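Local coordinates for uncharacterized protein YPL067C (Saccharomyces cerevisiae, PDB 5KCI) that is of unknown function but probably resembles histidine triad proteins, with a histidine-lined site that holds a sulfate ion, at residues 140-154 and 165-178. Numbering follows the deposited sequence.
Sequences LRPLLSSGHVAWFVN and FHAHVLLFFPRERY. With SO4 (sulfate ion), chain D.
The F152 ring takes the CB of H168 over one face, 3.5 Å from its centroid and close to the ring normal, a CH-pi contact, while CD1 of L170 meets its edge. The F152 and H168 rings are nearly parallel, with planes 10° apart, but displaced so that they barely overlap. With CG set between backbone N and carbonyl carbon, the first torsion of F152 swings its ring towards the neighbouring strand and over CB of H168. At the far end, the edge of F172 points to one face of H148 in a T-shaped pair, planes 64° apart, with O of S146 against the opposite face; W19 of helix 19-28 also packs on both rings. L143 lays CD2 over a face of F173. NH2 of R177 reaches OG of S146 (2.8 Å) along a bent path.

Between these ends, strands 149-152 and 165-172 run antiparallel. A150 with L170 and F152 with H168 are hydrogen-bonded pairs; L170 N to A150 O is nearly straight at 171°. V149, W151, V169 and L171 populate the other sheet face, where NE1 of W151 is hydrogen-bonded to OD1 of N131 in helix 120-135.

Beyond F152, strand 165-172 and the loop just after strand 149-152 meet at the sulfate. NE2 of H168 donates to O2 of the sulfate at 2.8 Å, NE2 of H166 to O1 at 2.7 Å, and ND2 of N154 to O4 at 3.0 Å. A water spans N154 N, H166 O and the sulfate, and S160 N adds another donor. H104, bonded to ND1 of H168, is a second-shell residue. Such a cluster of N-H donors suggests a pocket suited to a phosphate-like group, although the sulfate itself probably came from the crystallisation liquor.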
loop_
_atom_site.group_PDB
_atom_site.type_symbol
_atom_site.label_atom_id
_atom_site.label_comp_id
_atom_site.label_asym_id
_atom_site.label_seq_id
_atom_site.Cartn_x
_atom_site.Cartn_y
_atom_site.Cartn_z
ATOM N N LEU A 140 -8.679 -2.373 -11.116
ATOM C CA LEU A 140 -8.735 -3.530 -10.219
ATOM C C LEU A 140 -10.003 -4.363 -10.395
ATOM O O LEU A 140 -10.204 -5.338 -9.647
ATOM C CB LEU A 140 -8.635 -3.064 -8.752
ATOM C CG LEU A 140 -7.406 -2.218 -8.380
ATOM C CD1 LEU A 140 -7.401 -1.887 -6.925
ATOM C CD2 LEU A 140 -6.118 -2.972 -8.757
ATOM N N ARG A 141 -10.879 -4.000 -11.342
ATOM C CA ARG A 141 -12.219 -4.585 -11.404
ATOM C C ARG A 141 -12.208 -6.110 -11.303
ATOM O O ARG A 141 -12.888 -6.678 -10.444
ATOM C CB ARG A 141 -12.917 -4.141 -12.694
ATOM C CG ARG A 141 -14.257 -4.810 -12.978
ATOM C CD ARG A 141 -14.682 -4.597 -14.426
ATOM N NE ARG A 141 -13.638 -4.989 -15.376
ATOM C CZ ARG A 141 -13.441 -6.229 -15.817
ATOM N NH1 ARG A 141 -14.213 -7.225 -15.404
ATOM N NH2 ARG A 141 -12.461 -6.475 -16.676
ATOM N N PRO A 142 -11.527 -6.832 -12.187
ATOM C CA PRO A 142 -11.677 -8.295 -12.131
ATOM C C PRO A 142 -11.056 -8.883 -10.881
ATOM O O PRO A 142 -11.615 -9.833 -10.322
ATOM C CB PRO A 142 -11.000 -8.771 -13.411
ATOM C CG PRO A 142 -10.046 -7.783 -13.735
ATOM C CD PRO A 142 -10.576 -6.432 -13.235
ATOM N N LEU A 143 -9.979 -8.268 -10.370
ATOM C CA LEU A 143 -9.390 -8.700 -9.099
ATOM C C LEU A 143 -10.353 -8.504 -7.945
ATOM O O LEU A 143 -10.519 -9.388 -7.093
ATOM C CB LEU A 143 -8.109 -7.932 -8.839
ATOM C CG LEU A 143 -6.990 -8.139 -9.864
ATOM C CD1 LEU A 143 -5.811 -7.212 -9.567
ATOM C CD2 LEU A 143 -6.528 -9.559 -9.893
ATOM N N LEU A 144 -11.005 -7.347 -7.893
ATOM C CA LEU A 144 -12.004 -7.145 -6.843
ATOM C C LEU A 144 -13.102 -8.185 -6.971
ATOM O O LEU A 144 -13.540 -8.764 -5.966
ATOM C CB LEU A 144 -12.597 -5.751 -6.947
ATOM C CG LEU A 144 -11.582 -4.642 -6.691
ATOM C CD1 LEU A 144 -12.061 -3.325 -7.286
ATOM C CD2 LEU A 144 -11.369 -4.525 -5.166
ATOM N N SER A 145 -13.551 -8.438 -8.210
ATOM C CA SER A 145 -14.632 -9.396 -8.400
ATOM C C SER A 145 -14.216 -10.759 -7.882
ATOM O O SER A 145 -15.049 -11.501 -7.352
ATOM C CB SER A 145 -15.031 -9.496 -9.877
ATOM O OG SER A 145 -15.393 -8.243 -10.409
ATOM N N SER A 146 -12.919 -11.072 -7.977
ATOM C CA SER A 146 -12.357 -12.344 -7.521
ATOM C C SER A 146 -12.012 -12.415 -6.030
ATOM O O SER A 146 -11.624 -13.490 -5.560
ATOM C CB SER A 146 -11.095 -12.630 -8.332
ATOM O OG SER A 146 -11.372 -12.676 -9.733
ATOM N N GLY A 147 -12.115 -11.328 -5.264
ATOM C CA GLY A 147 -11.590 -11.337 -3.913
ATOM C C GLY A 147 -10.074 -11.303 -3.845
ATOM O O GLY A 147 -9.485 -11.757 -2.864
ATOM N N HIS A 148 -9.429 -10.756 -4.869
ATOM C CA HIS A 148 -7.988 -10.843 -5.029
ATOM C C HIS A 148 -7.315 -9.494 -4.826
ATOM O O HIS A 148 -6.223 -9.239 -5.341
ATOM C CB HIS A 148 -7.663 -11.428 -6.403
ATOM C CG HIS A 148 -7.909 -12.895 -6.465
ATOM N ND1 HIS A 148 -7.820 -13.634 -7.633
ATOM C CD2 HIS A 148 -8.231 -13.770 -5.484
ATOM C CE1 HIS A 148 -8.084 -14.901 -7.359
ATOM N NE2 HIS A 148 -8.334 -15.011 -6.065
ATOM N N VAL A 149 -7.967 -8.636 -4.047
ATOM C CA VAL A 149 -7.361 -7.413 -3.550
ATOM C C VAL A 149 -7.434 -7.451 -2.031
ATOM O O VAL A 149 -8.509 -7.696 -1.469
ATOM C CB VAL A 149 -8.087 -6.160 -4.065
ATOM C CG1 VAL A 149 -7.354 -4.880 -3.569
ATOM C CG2 VAL A 149 -8.183 -6.165 -5.574
ATOM N N ALA A 150 -6.314 -7.168 -1.369
ATOM C CA ALA A 150 -6.326 -7.043 0.081
ATOM C C ALA A 150 -5.436 -5.881 0.470
ATOM O O ALA A 150 -4.596 -5.437 -0.308
ATOM C CB ALA A 150 -5.825 -8.320 0.778
ATOM N N TRP A 151 -5.593 -5.416 1.705
ATOM C CA TRP A 151 -4.757 -4.309 2.136
ATOM C C TRP A 151 -4.617 -4.347 3.648
ATOM O O TRP A 151 -5.456 -4.910 4.356
ATOM C CB TRP A 151 -5.315 -2.947 1.681
ATOM C CG TRP A 151 -6.607 -2.537 2.314
ATOM C CD1 TRP A 151 -7.874 -2.810 1.861
ATOM C CD2 TRP A 151 -6.776 -1.749 3.516
ATOM N NE1 TRP A 151 -8.807 -2.257 2.709
ATOM C CE2 TRP A 151 -8.162 -1.601 3.725
ATOM C CE3 TRP A 151 -5.889 -1.175 4.425
ATOM C CZ2 TRP A 151 -8.697 -0.884 4.816
ATOM C CZ3 TRP A 151 -6.425 -0.457 5.524
ATOM C CH2 TRP A 151 -7.810 -0.325 5.697
ATOM N N PHE A 152 -3.514 -3.758 4.119
ATOM C CA PHE A 152 -3.312 -3.598 5.546
ATOM C C PHE A 152 -2.405 -2.412 5.782
ATOM O O PHE A 152 -1.626 -2.005 4.921
ATOM C CB PHE A 152 -2.686 -4.822 6.210
ATOM C CG PHE A 152 -1.351 -5.216 5.633
ATOM C CD1 PHE A 152 -1.260 -5.993 4.470
ATOM C CD2 PHE A 152 -0.182 -4.862 6.272
ATOM C CE1 PHE A 152 -0.033 -6.342 3.964
ATOM C CE2 PHE A 152 1.055 -5.210 5.765
ATOM C CZ PHE A 152 1.142 -5.957 4.621
ATOM N N VAL A 153 -2.494 -1.892 7.000
ATOM C CA VAL A 153 -1.624 -0.826 7.443
ATOM C C VAL A 153 -0.866 -1.344 8.656
ATOM O O VAL A 153 -1.483 -1.755 9.644
ATOM C CB VAL A 153 -2.423 0.437 7.806
ATOM C CG1 VAL A 153 -1.510 1.456 8.421
ATOM C CG2 VAL A 153 -3.088 0.991 6.543
ATOM N N ASN A 154 0.454 -1.314 8.585
ATOM C CA ASN A 154 1.266 -1.796 9.687
ATOM C C ASN A 154 1.072 -0.926 10.924
ATOM O O ASN A 154 0.950 0.301 10.840
ATOM C CB ASN A 154 2.731 -1.818 9.304
ATOM C CG ASN A 154 3.137 -3.122 8.623
ATOM O OD1 ASN A 154 2.485 -4.144 8.794
ATOM N ND2 ASN A 154 4.243 -3.094 7.926
ATOM N N PHE A 165 1.141 8.489 5.893
ATOM C CA PHE A 165 0.297 7.307 5.811
ATOM C C PHE A 165 0.674 6.455 4.605
ATOM O O PHE A 165 0.836 6.964 3.492
ATOM C CB PHE A 165 -1.165 7.704 5.708
ATOM C CG PHE A 165 -2.092 6.522 5.575
ATOM C CD1 PHE A 165 -2.653 5.935 6.701
ATOM C CD2 PHE A 165 -2.369 5.987 4.340
ATOM C CE1 PHE A 165 -3.489 4.824 6.572
ATOM C CE2 PHE A 165 -3.207 4.880 4.221
ATOM C CZ PHE A 165 -3.771 4.318 5.354
ATOM N N HIS A 166 0.825 5.158 4.827
ATOM C CA HIS A 166 0.948 4.230 3.716
ATOM C C HIS A 166 0.275 2.918 4.068
ATOM O O HIS A 166 0.353 2.450 5.213
ATOM C CB HIS A 166 2.398 3.964 3.318
ATOM C CG HIS A 166 3.301 3.619 4.462
ATOM N ND1 HIS A 166 3.652 4.532 5.432
ATOM C CD2 HIS A 166 3.960 2.475 4.767
ATOM C CE1 HIS A 166 4.457 3.956 6.308
ATOM N NE2 HIS A 166 4.663 2.707 5.922
ATOM N N ALA A 167 -0.416 2.374 3.066
ATOM C CA ALA A 167 -1.090 1.097 3.143
ATOM C C ALA A 167 -0.395 0.124 2.207
ATOM O O ALA A 167 0.065 0.497 1.125
ATOM C CB ALA A 167 -2.577 1.208 2.756
ATOM N N HIS A 168 -0.309 -1.113 2.642
ATOM C CA HIS A 168 0.151 -2.206 1.803
ATOM C C HIS A 168 -1.053 -2.748 1.038
ATOM O O HIS A 168 -2.058 -3.122 1.643
ATOM C CB HIS A 168 0.830 -3.265 2.660
ATOM C CG HIS A 168 2.039 -2.752 3.366
ATOM N ND1 HIS A 168 3.296 -2.842 2.823
ATOM C CD2 HIS A 168 2.177 -2.061 4.529
ATOM C CE1 HIS A 168 4.173 -2.273 3.636
ATOM N NE2 HIS A 168 3.519 -1.794 4.680
ATOM N N VAL A 169 -0.973 -2.716 -0.287
ATOM C CA VAL A 169 -2.065 -3.129 -1.159
ATOM C C VAL A 169 -1.554 -4.323 -1.928
ATOM O O VAL A 169 -0.568 -4.199 -2.661
ATOM C CB VAL A 169 -2.491 -2.024 -2.129
ATOM C CG1 VAL A 169 -3.536 -2.504 -3.088
ATOM C CG2 VAL A 169 -3.013 -0.781 -1.382
ATOM N N LEU A 170 -2.196 -5.463 -1.740
ATOM C CA LEU A 170 -1.809 -6.727 -2.340
ATOM C C LEU A 170 -2.799 -7.074 -3.430
ATOM O O LEU A 170 -4.010 -7.012 -3.208
ATOM C CB LEU A 170 -1.803 -7.854 -1.302
ATOM C CG LEU A 170 -0.992 -7.573 -0.030
ATOM C CD1 LEU A 170 -0.976 -8.819 0.838
ATOM C CD2 LEU A 170 0.411 -7.154 -0.327
ATOM N N LEU A 171 -2.263 -7.505 -4.584
ATOM C CA LEU A 171 -3.075 -7.896 -5.723
ATOM C C LEU A 171 -2.689 -9.314 -6.078
ATOM O O LEU A 171 -1.499 -9.588 -6.236
ATOM C CB LEU A 171 -2.811 -7.005 -6.934
ATOM C CG LEU A 171 -2.972 -5.501 -6.749
ATOM C CD1 LEU A 171 -2.749 -4.801 -8.065
ATOM C CD2 LEU A 171 -4.329 -5.195 -6.168
ATOM N N PHE A 172 -3.671 -10.212 -6.197
ATOM C CA PHE A 172 -3.358 -11.607 -6.500
ATOM C C PHE A 172 -3.695 -11.901 -7.959
ATOM O O PHE A 172 -4.853 -11.763 -8.381
ATOM C CB PHE A 172 -4.103 -12.559 -5.564
ATOM C CG PHE A 172 -3.701 -14.037 -5.707
ATOM C CD1 PHE A 172 -2.409 -14.416 -6.056
ATOM C CD2 PHE A 172 -4.621 -15.034 -5.418
ATOM C CE1 PHE A 172 -2.066 -15.754 -6.158
ATOM C CE2 PHE A 172 -4.267 -16.377 -5.502
ATOM C CZ PHE A 172 -2.984 -16.724 -5.875
ATOM N N PHE A 173 -2.679 -12.353 -8.700
ATOM C CA PHE A 173 -2.801 -12.790 -10.086
ATOM C C PHE A 173 -2.449 -14.278 -10.096
ATOM O O PHE A 173 -1.279 -14.631 -10.244
ATOM C CB PHE A 173 -1.862 -12.007 -11.003
ATOM C CG PHE A 173 -2.105 -10.523 -11.036
ATOM C CD1 PHE A 173 -1.451 -9.686 -10.159
ATOM C CD2 PHE A 173 -2.932 -9.963 -11.973
ATOM C CE1 PHE A 173 -1.632 -8.342 -10.224
ATOM C CE2 PHE A 173 -3.120 -8.624 -12.041
ATOM C CZ PHE A 173 -2.473 -7.794 -11.138
ATOM N N PRO A 174 -3.414 -15.179 -9.916
ATOM C CA PRO A 174 -3.079 -16.614 -9.896
ATOM C C PRO A 174 -2.356 -17.054 -11.168
ATOM O O PRO A 174 -2.622 -16.560 -12.260
ATOM C CB PRO A 174 -4.442 -17.302 -9.760
ATOM C CG PRO A 174 -5.355 -16.227 -9.170
ATOM C CD PRO A 174 -4.855 -14.948 -9.804
ATOM N N ARG A 175 -1.406 -17.961 -10.992
ATOM C CA ARG A 175 -0.583 -18.410 -12.118
ATOM C C ARG A 175 -1.427 -19.117 -13.180
ATOM O O ARG A 175 -1.061 -19.133 -14.364
ATOM C CB ARG A 175 0.533 -19.306 -11.588
ATOM C CG ARG A 175 1.695 -18.542 -10.953
ATOM C CD ARG A 175 2.564 -17.855 -11.999
ATOM N NE ARG A 175 3.762 -17.256 -11.411
ATOM C CZ ARG A 175 3.963 -15.950 -11.233
ATOM N NH1 ARG A 175 3.058 -15.049 -11.608
ATOM N NH2 ARG A 175 5.095 -15.538 -10.678
ATOM N N GLU A 176 -2.538 -19.729 -12.790
ATOM C CA GLU A 176 -3.377 -20.389 -13.782
ATOM C C GLU A 176 -4.271 -19.402 -14.524
ATOM O O GLU A 176 -4.973 -19.809 -15.453
ATOM C CB GLU A 176 -4.202 -21.522 -13.138
ATOM C CG GLU A 176 -5.372 -21.099 -12.258
ATOM C CD GLU A 176 -4.972 -20.659 -10.839
ATOM O OE1 GLU A 176 -3.753 -20.541 -10.546
ATOM O OE2 GLU A 176 -5.904 -20.453 -10.018
ATOM N N ARG A 177 -4.215 -18.118 -14.171
ATOM C CA ARG A 177 -5.037 -17.091 -14.796
ATOM C C ARG A 177 -4.235 -15.978 -15.453
ATOM O O ARG A 177 -4.710 -15.395 -16.442
ATOM C CB ARG A 177 -5.990 -16.484 -13.754
ATOM C CG ARG A 177 -7.027 -17.502 -13.359
ATOM C CD ARG A 177 -7.653 -17.229 -12.036
ATOM N NE ARG A 177 -8.534 -16.067 -12.098
ATOM C CZ ARG A 177 -9.364 -15.721 -11.117
ATOM N NH1 ARG A 177 -9.391 -16.418 -9.979
ATOM N NH2 ARG A 177 -10.152 -14.659 -11.264
ATOM N N TYR A 178 -3.007 -15.735 -15.002
ATOM C CA TYR A 178 -2.138 -14.709 -15.564
ATOM C C TYR A 178 -0.732 -15.267 -15.698
ATOM O O TYR A 178 -0.204 -15.835 -14.737
ATOM C CB TYR A 178 -2.106 -13.469 -14.650
ATOM C CG TYR A 178 -3.412 -12.727 -14.489
ATOM C CD1 TYR A 178 -3.693 -11.607 -15.263
ATOM C CD2 TYR A 178 -4.342 -13.112 -13.525
ATOM C CE1 TYR A 178 -4.891 -10.892 -15.101
ATOM C CE2 TYR A 178 -5.542 -12.420 -13.353
ATOM C CZ TYR A 178 -5.812 -11.305 -14.147
ATOM O OH TYR A 178 -6.989 -10.604 -13.994
HETATM S S SO4 D . 6.046 -0.194 6.788
HETATM O O1 SO4 D . 6.593 1.158 7.050
HETATM O O2 SO4 D . 4.596 -0.238 6.749
HETATM O O3 SO4 D . 6.544 -0.680 5.484
HETATM O O4 SO4 D . 6.504 -1.106 7.830
HETATM O O HOH W 1 1.746 0.497 6.679
#